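Local coordinates for protein alternansucrase (Leuconostoc mesenteroides, PDB 6HVG) that belongs to glycosyl hydrolase family 70, with a TIM-barrel catalytic domain, a bound calcium ion and cell-wall-binding-type repeats at both ends of the chain, at residues T1134-D1137 with L1138-I1142; R1115-L1118 with G1119-K1122; P1056-P1059 with E1060-T1063; F1101-F1105 with L1106-Y1110; V824-G827 with D828-E832. One frame throughout, in Å; residues are numbered along the deposited sequence.

Interaction 1 of 5, residues T1134-D1137 with L1138-I1142; sequences TDQD and LRNAI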
loop_
_atom_site.group_PDB
_atom_site.type_symbol
_atom_site.label_atom_id
_atom_site.label_comp_id
_atom_site.label_asym_id
_atom_site.label_seq_id
_atom_site.Cartn_x
_atom_site.Cartn_y
_atom_site.Cartn_z
ATOM N N THR A 1134 -24.475 15.661 13.434
ATOM C CA THR A 1134 -24.064 16.242 14.712
ATOM C C THR A 1134 -23.969 15.192 15.822
ATOM O O THR A 1134 -24.312 14.028 15.605
ATOM C CB THR A 1134 -25.012 17.382 15.146
ATOM O OG1 THR A 1134 -26.307 16.857 15.454
ATOM C CG2 THR A 1134 -25.120 18.435 14.031
ATOM N N ASP A 1135 -23.495 15.604 16.998
ATOM C CA ASP A 1135 -23.459 14.712 18.162
ATOM C C ASP A 1135 -24.860 14.324 18.628
ATOM O O ASP A 1135 -25.068 13.191 19.065
ATOM C CB ASP A 1135 -22.666 15.320 19.322
ATOM C CG ASP A 1135 -23.239 16.633 19.811
ATOM O OD1 ASP A 1135 -23.331 17.556 18.982
ATOM O OD2 ASP A 1135 -23.576 16.745 21.020
ATOM N N GLN A 1136 -25.818 15.249 18.545
ATOM C CA GLN A 1136 -27.216 14.917 18.854
ATOM C C GLN A 1136 -27.765 13.891 17.857
ATOM O O GLN A 1136 -28.460 12.959 18.253
ATOM C CB GLN A 1136 -28.105 16.160 18.879
ATOM C CG GLN A 1136 -29.492 15.922 19.474
ATOM C CD GLN A 1136 -29.450 15.655 20.978
ATOM O OE1 GLN A 1136 -29.071 16.536 21.757
ATOM N NE2 GLN A 1136 -29.839 14.439 21.392
ATOM N N ASP A 1137 -27.427 14.041 16.574
ATOM C CA ASP A 1137 -27.879 13.078 15.574
ATOM C C ASP A 1137 -27.429 11.661 15.931
ATOM O O ASP A 1137 -28.176 10.698 15.729
ATOM C CB ASP A 1137 -27.370 13.444 14.179
ATOM C CG ASP A 1137 -28.031 14.680 13.614
ATOM O OD1 ASP A 1137 -29.220 14.924 13.911
ATOM O OD2 ASP A 1137 -27.364 15.399 12.838
ATOM N N LEU A 1138 -26.212 11.548 16.466
ATOM C CA LEU A 1138 -25.650 10.258 16.865
ATOM C C LEU A 1138 -26.380 9.681 18.085
ATOM O O LEU A 1138 -26.746 8.506 18.103
ATOM C CB LEU A 1138 -24.153 10.403 17.154
ATOM C CG LEU A 1138 -23.420 9.184 17.718
ATOM C CD1 LEU A 1138 -23.543 7.958 16.826
ATOM C CD2 LEU A 1138 -21.963 9.548 17.932
ATOM N N ARG A 1139 -26.590 10.513 19.098
ATOM C CA ARG A 1139 -27.320 10.081 20.285
ATOM C C ARG A 1139 -28.754 9.663 19.933
ATOM O O ARG A 1139 -29.268 8.698 20.484
ATOM C CB ARG A 1139 -27.297 11.170 21.363
ATOM C CG ARG A 1139 -25.915 11.363 21.994
ATOM C CD ARG A 1139 -25.968 12.185 23.275
ATOM N NE ARG A 1139 -26.442 13.546 23.009
ATOM C CZ ARG A 1139 -25.682 14.563 22.612
ATOM N NH1 ARG A 1139 -24.379 14.424 22.434
ATOM N NH2 ARG A 1139 -26.234 15.733 22.380
ATOM N N ASN A 1140 -29.386 10.368 19.003
ATOM C CA ASN A 1140 -30.724 9.998 18.540
ATOM C C ASN A 1140 -30.699 8.685 17.759
ATOM O O ASN A 1140 -31.597 7.858 17.875
ATOM C CB ASN A 1140 -31.354 11.110 17.664
ATOM C CG ASN A 1140 -31.662 12.379 18.444
ATOM O OD1 ASN A 1140 -31.529 12.430 19.674
ATOM N ND2 ASN A 1140 -32.036 13.422 17.727
ATOM N N ALA A 1141 -29.669 8.508 16.946
ATOM C CA ALA A 1141 -29.519 7.286 16.174
ATOM C C ALA A 1141 -29.340 6.089 17.099
ATOM O O ALA A 1141 -29.909 5.034 16.865
ATOM C CB ALA A 1141 -28.335 7.412 15.236
ATOM N N ILE A 1142 -28.536 6.251 18.136
ATOM C CA ILE A 1142 -28.249 5.176 19.071
ATOM C C ILE A 1142 -29.490 4.824 19.894
ATOM O O ILE A 1142 -29.796 3.647 20.086
ATOM C CB ILE A 1142 -27.049 5.549 19.988
ATOM C CG1 ILE A 1142 -25.755 5.434 19.198
ATOM C CG2 ILE A 1142 -26.961 4.650 21.217
ATOM C CD1 ILE A 1142 -24.544 6.024 19.895
HETATM O O HOH W 1 -29.273 12.966 24.248
#

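Interaction 2 of 5, residues R1115-L1118 with G1119-K1122; sequences RYDL and GFNK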
loop_
_atom_site.group_PDB
_atom_site.type_symbol
_atom_site.label_atom_id
_atom_site.label_comp_id
_atom_site.label_asym_id
_atom_site.label_seq_id
_atom_site.Cartn_x
_atom_site.Cartn_y
_atom_site.Cartn_z
ATOM N N ARG A 1115 -10.010 12.802 18.856
ATOM C CA ARG A 1115 -10.655 11.501 19.093
ATOM C C ARG A 1115 -12.006 11.636 19.797
ATOM O O ARG A 1115 -12.838 10.729 19.711
ATOM C CB ARG A 1115 -9.767 10.602 19.925
ATOM C CG ARG A 1115 -8.354 10.499 19.404
ATOM C CD ARG A 1115 -7.611 9.312 19.958
ATOM N NE ARG A 1115 -7.601 9.342 21.395
ATOM C CZ ARG A 1115 -7.225 8.316 22.137
ATOM N NH1 ARG A 1115 -6.804 7.191 21.573
ATOM N NH2 ARG A 1115 -7.263 8.430 23.455
ATOM N N TYR A 1116 -12.225 12.744 20.506
ATOM C CA TYR A 1116 -13.417 12.907 21.303
ATOM C C TYR A 1116 -14.490 13.788 20.655
ATOM O O TYR A 1116 -15.597 13.893 21.194
ATOM C CB TYR A 1116 -13.049 13.487 22.652
ATOM C CG TYR A 1116 -12.280 12.546 23.536
ATOM C CD1 TYR A 1116 -10.913 12.417 23.408
ATOM C CD2 TYR A 1116 -12.920 11.826 24.537
ATOM C CE1 TYR A 1116 -10.193 11.570 24.227
ATOM C CE2 TYR A 1116 -12.214 10.980 25.371
ATOM C CZ TYR A 1116 -10.846 10.857 25.207
ATOM O OH TYR A 1116 -10.151 10.004 26.028
ATOM N N ASP A 1117 -14.175 14.433 19.530
ATOM C CA ASP A 1117 -15.151 15.246 18.798
ATOM C C ASP A 1117 -15.934 14.348 17.850
ATOM O O ASP A 1117 -15.435 13.950 16.791
ATOM C CB ASP A 1117 -14.437 16.337 18.012
ATOM C CG ASP A 1117 -15.379 17.342 17.393
ATOM O OD1 ASP A 1117 -16.577 17.073 17.315
ATOM O OD2 ASP A 1117 -14.916 18.410 16.948
ATOM N N LEU A 1118 -17.178 14.041 18.223
ATOM C CA LEU A 1118 -18.061 13.193 17.414
ATOM C C LEU A 1118 -19.177 13.995 16.693
ATOM O O LEU A 1118 -20.194 13.436 16.275
ATOM C CB LEU A 1118 -18.660 12.105 18.298
ATOM C CG LEU A 1118 -17.694 10.937 18.619
ATOM C CD1 LEU A 1118 -16.725 11.274 19.740
ATOM C CD2 LEU A 1118 -18.451 9.663 18.963
ATOM N N GLY A 1119 -18.950 15.294 16.520
ATOM C CA GLY A 1119 -19.863 16.145 15.773
ATOM C C GLY A 1119 -20.395 17.343 16.550
ATOM O O GLY A 1119 -21.450 17.870 16.211
ATOM N N PHE A 1120 -19.628 17.826 17.531
ATOM C CA PHE A 1120 -20.074 18.960 18.329
ATOM C C PHE A 1120 -20.046 20.256 17.545
ATOM O O PHE A 1120 -19.343 20.374 16.549
ATOM C CB PHE A 1120 -19.223 19.133 19.581
ATOM C CG PHE A 1120 -19.294 17.973 20.535
ATOM C CD1 PHE A 1120 -18.245 17.085 20.627
ATOM C CD2 PHE A 1120 -20.406 17.775 21.349
ATOM C CE1 PHE A 1120 -18.289 16.024 21.508
ATOM C CE2 PHE A 1120 -20.458 16.710 22.239
ATOM C CZ PHE A 1120 -19.397 15.827 22.309
ATOM N N ASN A 1121 -20.825 21.224 18.011
ATOM C CA ASN A 1121 -20.858 22.542 17.406
ATOM C C ASN A 1121 -19.518 23.287 17.552
ATOM O O ASN A 1121 -18.754 23.044 18.489
ATOM C CB ASN A 1121 -21.975 23.379 18.043
ATOM C CG ASN A 1121 -23.378 22.871 17.714
ATOM O OD1 ASN A 1121 -23.571 21.952 16.907
ATOM N ND2 ASN A 1121 -24.359 23.500 18.327
ATOM N N LYS A 1122 -19.233 24.187 16.614
ATOM C CA LYS A 1122 -18.107 25.095 16.762
ATOM C C LYS A 1122 -18.313 25.869 18.051
ATOM O O LYS A 1122 -19.435 25.929 18.565
ATOM C CB LYS A 1122 -18.033 26.062 15.587
ATOM C CG LYS A 1122 -17.649 25.416 14.266
ATOM C CD LYS A 1122 -17.583 26.438 13.134
ATOM C CE LYS A 1122 -18.031 25.883 11.778
ATOM N NZ LYS A 1122 -18.845 26.912 11.053
#

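Interaction 3 of 5, residues P1056-P1059 with E1060-T1063; sequences PTSP and EQST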
loop_
_atom_site.group_PDB
_atom_site.type_symbol
_atom_site.label_atom_id
_atom_site.label_comp_id
_atom_site.label_asym_id
_atom_site.label_seq_id
_atom_site.Cartn_x
_atom_site.Cartn_y
_atom_site.Cartn_z
ATOM N N PRO A 1056 -23.243 14.525 2.981
ATOM C CA PRO A 1056 -24.656 14.887 2.976
ATOM C C PRO A 1056 -24.944 16.185 2.218
ATOM O O PRO A 1056 -24.312 17.220 2.472
ATOM C CB PRO A 1056 -24.985 15.070 4.462
ATOM C CG PRO A 1056 -23.967 14.302 5.195
ATOM C CD PRO A 1056 -22.738 14.274 4.343
ATOM N N THR A 1057 -25.895 16.131 1.293
ATOM C CA THR A 1057 -26.317 17.327 0.570
ATOM C C THR A 1057 -27.108 18.244 1.501
ATOM O O THR A 1057 -27.106 19.454 1.318
ATOM C CB THR A 1057 -27.134 16.987 -0.698
ATOM O OG1 THR A 1057 -28.203 16.116 -0.351
ATOM C CG2 THR A 1057 -26.257 16.309 -1.750
ATOM N N SER A 1058 -27.777 17.659 2.492
ATOM C CA SER A 1058 -28.519 18.420 3.494
ATOM C C SER A 1058 -28.466 17.719 4.850
ATOM O O SER A 1058 -28.347 16.497 4.908
ATOM C CB SER A 1058 -29.984 18.535 3.063
ATOM O OG SER A 1058 -30.607 17.255 3.040
ATOM N N PRO A 1059 -28.626 18.476 5.943
ATOM C CA PRO A 1059 -28.687 17.838 7.276
ATOM C C PRO A 1059 -29.731 16.716 7.443
ATOM O O PRO A 1059 -29.531 15.826 8.265
ATOM C CB PRO A 1059 -29.030 19.005 8.213
ATOM C CG PRO A 1059 -28.602 20.231 7.483
ATOM C CD PRO A 1059 -28.751 19.942 6.018
ATOM N N GLU A 1060 -30.820 16.759 6.680
ATOM C CA GLU A 1060 -31.886 15.756 6.783
ATOM C C GLU A 1060 -31.447 14.399 6.225
ATOM O O GLU A 1060 -32.003 13.374 6.606
ATOM C CB GLU A 1060 -33.167 16.218 6.046
ATOM C CG GLU A 1060 -33.940 17.364 6.698
ATOM C CD GLU A 1060 -33.270 18.734 6.548
ATOM O OE1 GLU A 1060 -32.717 19.037 5.468
ATOM O OE2 GLU A 1060 -33.301 19.523 7.519
ATOM N N GLN A 1061 -30.476 14.390 5.309
ATOM C CA GLN A 1061 -30.015 13.146 4.657
ATOM C C GLN A 1061 -28.705 12.587 5.242
ATOM O O GLN A 1061 -28.083 11.694 4.659
ATOM C CB GLN A 1061 -29.815 13.379 3.165
ATOM C CG GLN A 1061 -31.009 13.979 2.449
ATOM C CD GLN A 1061 -30.629 14.573 1.105
ATOM O OE1 GLN A 1061 -30.418 15.786 0.987
ATOM N NE2 GLN A 1061 -30.519 13.722 0.091
ATOM N N SER A 1062 -28.280 13.121 6.385
ATOM C CA SER A 1062 -27.122 12.602 7.063
ATOM C C SER A 1062 -27.425 11.202 7.590
ATOM O O SER A 1062 -28.499 10.949 8.138
ATOM C CB SER A 1062 -26.747 13.501 8.220
ATOM O OG SER A 1062 -26.571 14.810 7.763
ATOM N N THR A 1063 -26.440 10.325 7.452
ATOM C CA THR A 1063 -26.551 8.926 7.818
ATOM C C THR A 1063 -27.311 8.682 9.121
ATOM O O THR A 1063 -28.254 7.913 9.149
ATOM C CB THR A 1063 -25.139 8.298 7.886
ATOM O OG1 THR A 1063 -24.584 8.235 6.566
ATOM C CG2 THR A 1063 -25.166 6.894 8.455
#

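Interaction 4 of 5, residues F1101-F1105 with L1106-Y1110; sequences FLDSF and LNNGY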
loop_
_atom_site.group_PDB
_atom_site.type_symbol
_atom_site.label_atom_id
_atom_site.label_comp_id
_atom_site.label_asym_id
_atom_site.label_seq_id
_atom_site.Cartn_x
_atom_site.Cartn_y
_atom_site.Cartn_z
ATOM N N PHE A 1101 -4.133 10.382 2.742
ATOM C CA PHE A 1101 -4.803 9.087 2.519
ATOM C C PHE A 1101 -6.307 9.273 2.259
ATOM O O PHE A 1101 -6.878 10.265 2.692
ATOM C CB PHE A 1101 -4.561 8.193 3.718
ATOM C CG PHE A 1101 -4.920 6.762 3.493
ATOM C CD1 PHE A 1101 -4.285 6.020 2.520
ATOM C CD2 PHE A 1101 -5.894 6.146 4.283
ATOM C CE1 PHE A 1101 -4.640 4.694 2.318
ATOM C CE2 PHE A 1101 -6.252 4.833 4.098
ATOM C CZ PHE A 1101 -5.622 4.101 3.114
ATOM N N LEU A 1102 -6.945 8.322 1.570
ATOM C CA LEU A 1102 -8.363 8.461 1.210
ATOM C C LEU A 1102 -9.333 8.552 2.406
ATOM O O LEU A 1102 -10.348 9.241 2.326
ATOM C CB LEU A 1102 -8.804 7.396 0.206
ATOM C CG LEU A 1102 -9.186 5.954 0.573
ATOM C CD1 LEU A 1102 -9.859 5.350 -0.626
ATOM C CD2 LEU A 1102 -7.976 5.117 0.923
ATOM N N ASP A 1103 -8.996 7.897 3.517
ATOM C CA ASP A 1103 -9.744 8.057 4.768
ATOM C C ASP A 1103 -9.897 9.519 5.148
ATOM O O ASP A 1103 -10.941 9.919 5.650
ATOM C CB ASP A 1103 -9.059 7.338 5.929
ATOM C CG ASP A 1103 -9.212 5.839 5.869
ATOM O OD1 ASP A 1103 -9.811 5.356 4.889
ATOM O OD2 ASP A 1103 -8.696 5.154 6.817
ATOM N N SER A 1104 -8.849 10.302 4.920
ATOM C CA SER A 1104 -8.823 11.680 5.355
ATOM C C SER A 1104 -9.646 12.535 4.423
ATOM O O SER A 1104 -10.531 13.271 4.871
ATOM C CB SER A 1104 -7.396 12.211 5.450
ATOM O OG SER A 1104 -7.358 13.423 6.183
ATOM N N PHE A 1105 -9.380 12.462 3.133
ATOM C CA PHE A 1105 -10.083 13.353 2.205
ATOM C C PHE A 1105 -11.492 12.883 1.837
ATOM O O PHE A 1105 -12.296 13.683 1.352
ATOM C CB PHE A 1105 -9.227 13.699 0.966
ATOM C CG PHE A 1105 -8.803 12.523 0.124
ATOM C CD1 PHE A 1105 -9.695 11.938 -0.753
ATOM C CD2 PHE A 1105 -7.490 12.064 0.144
ATOM C CE1 PHE A 1105 -9.318 10.876 -1.543
ATOM C CE2 PHE A 1105 -7.106 10.995 -0.665
ATOM C CZ PHE A 1105 -8.028 10.390 -1.503
ATOM N N LEU A 1106 -11.811 11.616 2.097
ATOM C CA LEU A 1106 -13.198 11.162 2.005
ATOM C C LEU A 1106 -13.980 11.252 3.332
ATOM O O LEU A 1106 -15.110 10.805 3.418
ATOM C CB LEU A 1106 -13.273 9.745 1.416
ATOM C CG LEU A 1106 -12.824 9.581 -0.050
ATOM C CD1 LEU A 1106 -13.003 8.142 -0.494
ATOM C CD2 LEU A 1106 -13.623 10.499 -0.947
ATOM N N ASN A 1107 -13.384 11.834 4.356
ATOM C CA ASN A 1107 -14.084 12.141 5.591
ATOM C C ASN A 1107 -14.845 10.980 6.219
ATOM O O ASN A 1107 -15.876 11.177 6.880
ATOM C CB ASN A 1107 -15.016 13.330 5.366
ATOM C CG ASN A 1107 -14.275 14.568 4.874
ATOM O OD1 ASN A 1107 -13.137 14.813 5.241
ATOM N ND2 ASN A 1107 -14.924 15.342 4.037
ATOM N N ASN A 1108 -14.321 9.771 6.051
ATOM C CA ASN A 1108 -15.046 8.594 6.490
ATOM C C ASN A 1108 -14.979 8.340 7.982
ATOM O O ASN A 1108 -15.702 7.473 8.508
ATOM C CB ASN A 1108 -14.632 7.351 5.702
ATOM C CG ASN A 1108 -13.205 6.959 5.939
ATOM O OD1 ASN A 1108 -12.651 7.234 6.994
ATOM N ND2 ASN A 1108 -12.618 6.269 4.978
ATOM N N GLY A 1109 -14.107 9.080 8.665
ATOM C CA GLY A 1109 -14.022 8.998 10.133
ATOM C C GLY A 1109 -12.871 8.180 10.664
ATOM O O GLY A 1109 -12.556 8.276 11.843
ATOM N N TYR A 1110 -12.247 7.371 9.800
ATOM C CA TYR A 1110 -11.045 6.627 10.185
ATOM C C TYR A 1110 -9.811 7.503 10.330
ATOM O O TYR A 1110 -8.865 7.099 10.994
ATOM C CB TYR A 1110 -10.757 5.477 9.218
ATOM C CG TYR A 1110 -11.646 4.291 9.472
ATOM C CD1 TYR A 1110 -11.484 3.511 10.616
ATOM C CD2 TYR A 1110 -12.679 3.977 8.612
ATOM C CE1 TYR A 1110 -12.311 2.434 10.874
ATOM C CE2 TYR A 1110 -13.506 2.901 8.867
ATOM C CZ TYR A 1110 -13.321 2.137 9.989
ATOM O OH TYR A 1110 -14.169 1.081 10.220
HETATM O O HOH W 2 -11.854 10.349 8.259
#

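Interaction 5 of 5, residues V824-G827 with D828-E832; sequences VYYG and DMYLE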
loop_
_atom_site.group_PDB
_atom_site.type_symbol
_atom_site.label_atom_id
_atom_site.label_comp_id
_atom_site.label_asym_id
_atom_site.label_seq_id
_atom_site.Cartn_x
_atom_site.Cartn_y
_atom_site.Cartn_z
ATOM N N VAL A 824 -23.475 -8.318 7.791
ATOM C CA VAL A 824 -23.982 -7.874 6.513
ATOM C C VAL A 824 -23.479 -6.466 6.179
ATOM O O VAL A 824 -23.537 -5.541 7.015
ATOM C CB VAL A 824 -25.519 -7.858 6.511
ATOM C CG1 VAL A 824 -26.037 -7.393 5.162
ATOM C CG2 VAL A 824 -26.069 -9.235 6.844
ATOM N N TYR A 825 -22.994 -6.309 4.953
ATOM C CA TYR A 825 -22.357 -5.062 4.526
ATOM C C TYR A 825 -23.380 -4.157 3.859
ATOM O O TYR A 825 -24.004 -4.529 2.872
ATOM C CB TYR A 825 -21.175 -5.382 3.566
ATOM C CG TYR A 825 -20.477 -4.173 2.963
ATOM C CD1 TYR A 825 -20.135 -3.079 3.741
ATOM C CD2 TYR A 825 -20.167 -4.116 1.602
ATOM C CE1 TYR A 825 -19.504 -1.973 3.182
ATOM C CE2 TYR A 825 -19.524 -3.021 1.045
ATOM C CZ TYR A 825 -19.202 -1.954 1.836
ATOM O OH TYR A 825 -18.591 -0.860 1.285
ATOM N N TYR A 826 -23.513 -2.953 4.394
ATOM C CA TYR A 826 -24.336 -1.892 3.806
ATOM C C TYR A 826 -24.278 -1.853 2.294
ATOM O O TYR A 826 -25.298 -1.723 1.642
ATOM C CB TYR A 826 -23.862 -0.532 4.357
ATOM C CG TYR A 826 -24.386 0.670 3.609
ATOM C CD1 TYR A 826 -25.614 1.251 3.935
ATOM C CD2 TYR A 826 -23.667 1.221 2.583
ATOM C CE1 TYR A 826 -26.069 2.380 3.277
ATOM C CE2 TYR A 826 -24.117 2.339 1.913
ATOM C CZ TYR A 826 -25.320 2.914 2.265
ATOM O OH TYR A 826 -25.747 4.022 1.577
ATOM N N GLY A 827 -23.072 -1.953 1.751
ATOM C CA GLY A 827 -22.829 -1.819 0.314
ATOM C C GLY A 827 -23.263 -2.970 -0.563
ATOM O O GLY A 827 -23.219 -2.855 -1.777
ATOM N N ASP A 828 -23.650 -4.077 0.050
ATOM C CA ASP A 828 -24.338 -5.156 -0.644
ATOM C C ASP A 828 -25.852 -4.965 -0.599
ATOM O O ASP A 828 -26.578 -5.635 -1.330
ATOM C CB ASP A 828 -23.984 -6.511 -0.013
ATOM C CG ASP A 828 -22.517 -6.867 -0.187
ATOM O OD1 ASP A 828 -21.951 -6.458 -1.228
ATOM O OD2 ASP A 828 -21.949 -7.537 0.722
ATOM N N MET A 829 -26.321 -4.070 0.271
ATOM C CA MET A 829 -27.746 -3.776 0.428
ATOM C C MET A 829 -28.143 -2.466 -0.262
ATOM O O MET A 829 -29.210 -2.379 -0.868
ATOM C CB MET A 829 -28.101 -3.693 1.911
ATOM C CG MET A 829 -27.883 -4.990 2.677
ATOM S SD MET A 829 -29.070 -6.253 2.195
ATOM C CE MET A 829 -30.515 -5.674 3.086
ATOM N N TYR A 830 -27.293 -1.451 -0.147
ATOM C CA TYR A 830 -27.502 -0.166 -0.787
ATOM C C TYR A 830 -26.247 0.182 -1.565
ATOM O O TYR A 830 -25.199 -0.439 -1.368
ATOM C CB TYR A 830 -27.858 0.891 0.259
ATOM C CG TYR A 830 -29.133 0.526 0.977
ATOM C CD1 TYR A 830 -29.103 -0.256 2.133
ATOM C CD2 TYR A 830 -30.386 0.898 0.466
ATOM C CE1 TYR A 830 -30.274 -0.623 2.778
ATOM C CE2 TYR A 830 -31.567 0.522 1.100
ATOM C CZ TYR A 830 -31.505 -0.232 2.254
ATOM O OH TYR A 830 -32.651 -0.609 2.900
ATOM N N LEU A 831 -26.344 1.146 -2.479
ATOM C CA LEU A 831 -25.199 1.502 -3.305
ATOM C C LEU A 831 -24.151 2.251 -2.492
ATOM O O LEU A 831 -24.488 3.128 -1.680
ATOM C CB LEU A 831 -25.641 2.352 -4.487
ATOM C CG LEU A 831 -26.517 1.648 -5.530
ATOM C CD1 LEU A 831 -26.932 2.649 -6.599
ATOM C CD2 LEU A 831 -25.825 0.437 -6.158
ATOM N N GLU A 832 -22.884 1.918 -2.739
ATOM C CA GLU A 832 -21.765 2.374 -1.898
ATOM C C GLU A 832 -21.421 3.846 -1.975
ATOM O O GLU A 832 -20.755 4.350 -1.076
ATOM C CB GLU A 832 -20.511 1.563 -2.197
ATOM C CG GLU A 832 -20.467 0.262 -1.417
ATOM C CD GLU A 832 -19.621 -0.793 -2.082
ATOM O OE1 GLU A 832 -19.926 -1.188 -3.213
ATOM O OE2 GLU A 832 -18.649 -1.237 -1.470
HETATM O O HOH W 3 -22.517 -0.686 -3.889
#

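Interaction 1 of 5, residues T1134-D1137 with L1138-I1142
A single carboxylate oxygen, Asp1135 OD2, accepts from both terminal nitrogens of Arg1139, one helical turn on. Arg1139 NH1 forms the salt bridge to Asp1135 OD2 at 2.8 Å; Arg1139 NH2 is 3.2 Å from it. Both nitrogens come from one face of the carboxylate, whose plane is turned 63° from the guanidinium. Asp1135 swings its CG between the backbone N and the carbonyl carbon (chi1 60°), which lets the two side chains run side by side. Arg1139 NH2 also makes a weak bond to Gln1136 OE1, 3.0 Å. Gln1136 NE2 then donates to Asn1140 OD1 (3.1 Å) from above that carbonyl plane. Thr1134 and Asp1137 close a capping box at the start of helix 1135-1147: Asp1137 N to Thr1134 OG1 is 3.2 Å, and Thr1134 N to Asp1137 OD2 is 3.0 Å. Arg1139 also packs on Phe603 and Thr607. The carboxylates of Asp1135 and Asp1137 probably gain from the positive helix start, while Asp1135 probably offsets the charge of buried Arg1139.

Interaction 2 of 5, residues R1115-L1118 with G1119-K1122
Asp1117 OD1 is gripped by two successive backbone amides. Gly1119 N and Phe1120 N each donate to it, the N to OD1 distance being 3.1 Å in both cases. Both amides meet the oxygen nearly end-on to its C-O bond. The bond from Gly1119, two residues on, makes an Asx turn; the one from Phe1120 extends it by a residue. The carboxylate reaches the turn because CG lies anti to the backbone N (chi1 -172°), which carries OD1 forward, toward the amides of Gly1119 and Phe1120. The other oxygen, OD2, forms a salt bridge with Arg1089 NE, so both carboxylate oxygens are engaged. Gly1119 has a positive phi of 123°, at which any CB would press on Leu1118 O; glycine has none.

The Phe1120 ring turns back toward the residues before it. Its CE1 lies 3.4 Å from Tyr1116 O, which comes to the ring edge, near its plane. Phe1120 CD1 is 3.7 Å from Asp1117 OD1. Tyr1116 turns its own phenol away, to Glu592 and Asn595.

The turn belongs to the loop between helices 1102-1105 and 1135-1147. Tyr599 of helix 587-601 touches both Leu1118 and Phe1120. The Phe1120 ring stacks with Tyr1203 of helix 1203-1207, and Leu1118 packs on Leu1138 of helix 1135-1147. Backbone hydrogen bonds tie Asp1117 to Arg1089 in strand 1089-1090.

Interaction 3 of 5, residues P1056-P1059 with E1060-T1063
Thr1057 and Ser1058 both donate to Gln1061 OE1 on the tight side of this turn. Ser1058 OG lies 2.5 Å from Gln1061 OE1, in the carbonyl plane and on a lone pair. Thr1057 OG1 lies 2.6 Å from the same OE1 but comes from above that plane, 44° out of it. Both hydroxyls sit between their own backbone N and carbonyl carbon (chi1 65° for Ser1058, 53° for Thr1057), which turns them to the same acceptor. Beyond CG the glutamine chain runs extended and brings OE1 up to them. Gln1061 N donates to Ser1058 O at 3.0 Å and closes the backbone turn. At the far end Ser1062 OG donates to Pro1059 O (3.2 Å), and Pro1056 CB packs against this OG at 3.7 Å.

The other side is loose. Pro1059 and Glu1060 lie alongside each other at the surface. Glu1060 OE1 comes no nearer to Ser1058 CB than 3.7 Å. The loop runs from strand 1045-1047 of the barrel into helix 1063-1075, and Gln835 touches Gln1061. The two bonds to Gln1061 OE1 probably restrain the amide and link the two halves of the turn.

Interaction 4 of 5, residues F1101-F1105 with L1106-Y1110
Leu1106 N closes the last turn of helix 1102-1105 with a 2.8 Å bond to Leu1102 O. The Leu1106 side chain runs alongside Phe1105, its CG 4.0 Å from Phe1105 CD1, and its CD1 meets Leu1102 CD1 at 4.2 Å. It also packs on Phe779 and Leu782 of helix 779-793. Leu1106 is already past the helix; Asn1107, next, has a positive phi, and its backbone N donates to Ser1104 O at 3.2 Å. Asn1108 ND2 donates to Asp1103 OD1, 3.0 Å away, from above the carboxylate plane, which lies 65° from the amide. Asn1108 CG stands between the backbone N and the carbonyl carbon (chi1 65°), which sends the amide toward Asp1103. Tyr1110 N donates to Asn1108 OD1 (2.8 Å), making an Asx turn. Tyr1110 CB lies 3.2 Å from Asp1103 OD2, while its ring meets His752. Asn1108 thus both donates and accepts. This probably fixes the rotation of its buried amide and ties the loop to the helix just left.

Interaction 5 of 5, residues V824-G827 with D828-E832
The Tyr826 and Tyr830 side chains cross at about a right angle; their rings, with centroids 5.9 Å apart and planes at 30°, are slid so that they barely overlap. Tyr830 CB covers the Tyr826 face, a CH-pi contact 4.1 Å from that ring's centroid. The Tyr826 hydroxyl bonds to Met837 N.

With its CG anti to the backbone N (chi1 176°), Tyr825 brings its ring to the chain ahead, and Gly827 N sits over the centre of one face, 3.5 Å above the plane. The Tyr825 ring and the Glu832 carboxylate are turned 82° apart, with OE2 at the ring edge. Tyr825 OH donates to Glu832 OE2 at 2.8 Å, on the anti side. Arg750 also binds this oxygen, while Tyr789 OH takes OE1. Asp828 stands nearly square to the Tyr825 ring, held by Arg750 and Tyr811. A water joins Gly827 O, Glu832 N and Glu832 OE1.

Asp828 N donates to Tyr825 O (2.9 Å), and Tyr826 O accepts from both Met829 N and Tyr830 N. Val824 CG1 meets Met829 CG at 3.9 Å. Strand 821-825 of the (beta/alpha)8 barrel pairs with strand 1045-1047 and runs at its C-terminal end into a short, weakly bonded helical turn, 826-829.

All five contacts lie within the family 70 range. Interactions 1 and 2 touch: Asp1135 N probably bonds to Gly1119 O (3.2 Å), and Asp1135 OD2 packs on Phe1120 CE2 (3.3 Å). The loop of interaction 2 thus sits against the start of the helix of interaction 1. Interaction 3 leads into helix 1063-1075, which packs on the helix of interaction 1, though the two contacts themselves do not touch; their centres are about 13 Å apart. Interaction 5 comes within about 7 Å of interaction 3, nearest atoms. In interaction 4 the Tyr1110 side chain is about 13 Å from the calcium ion bound by Glu575, Asp581, Asn625 and Asp1159.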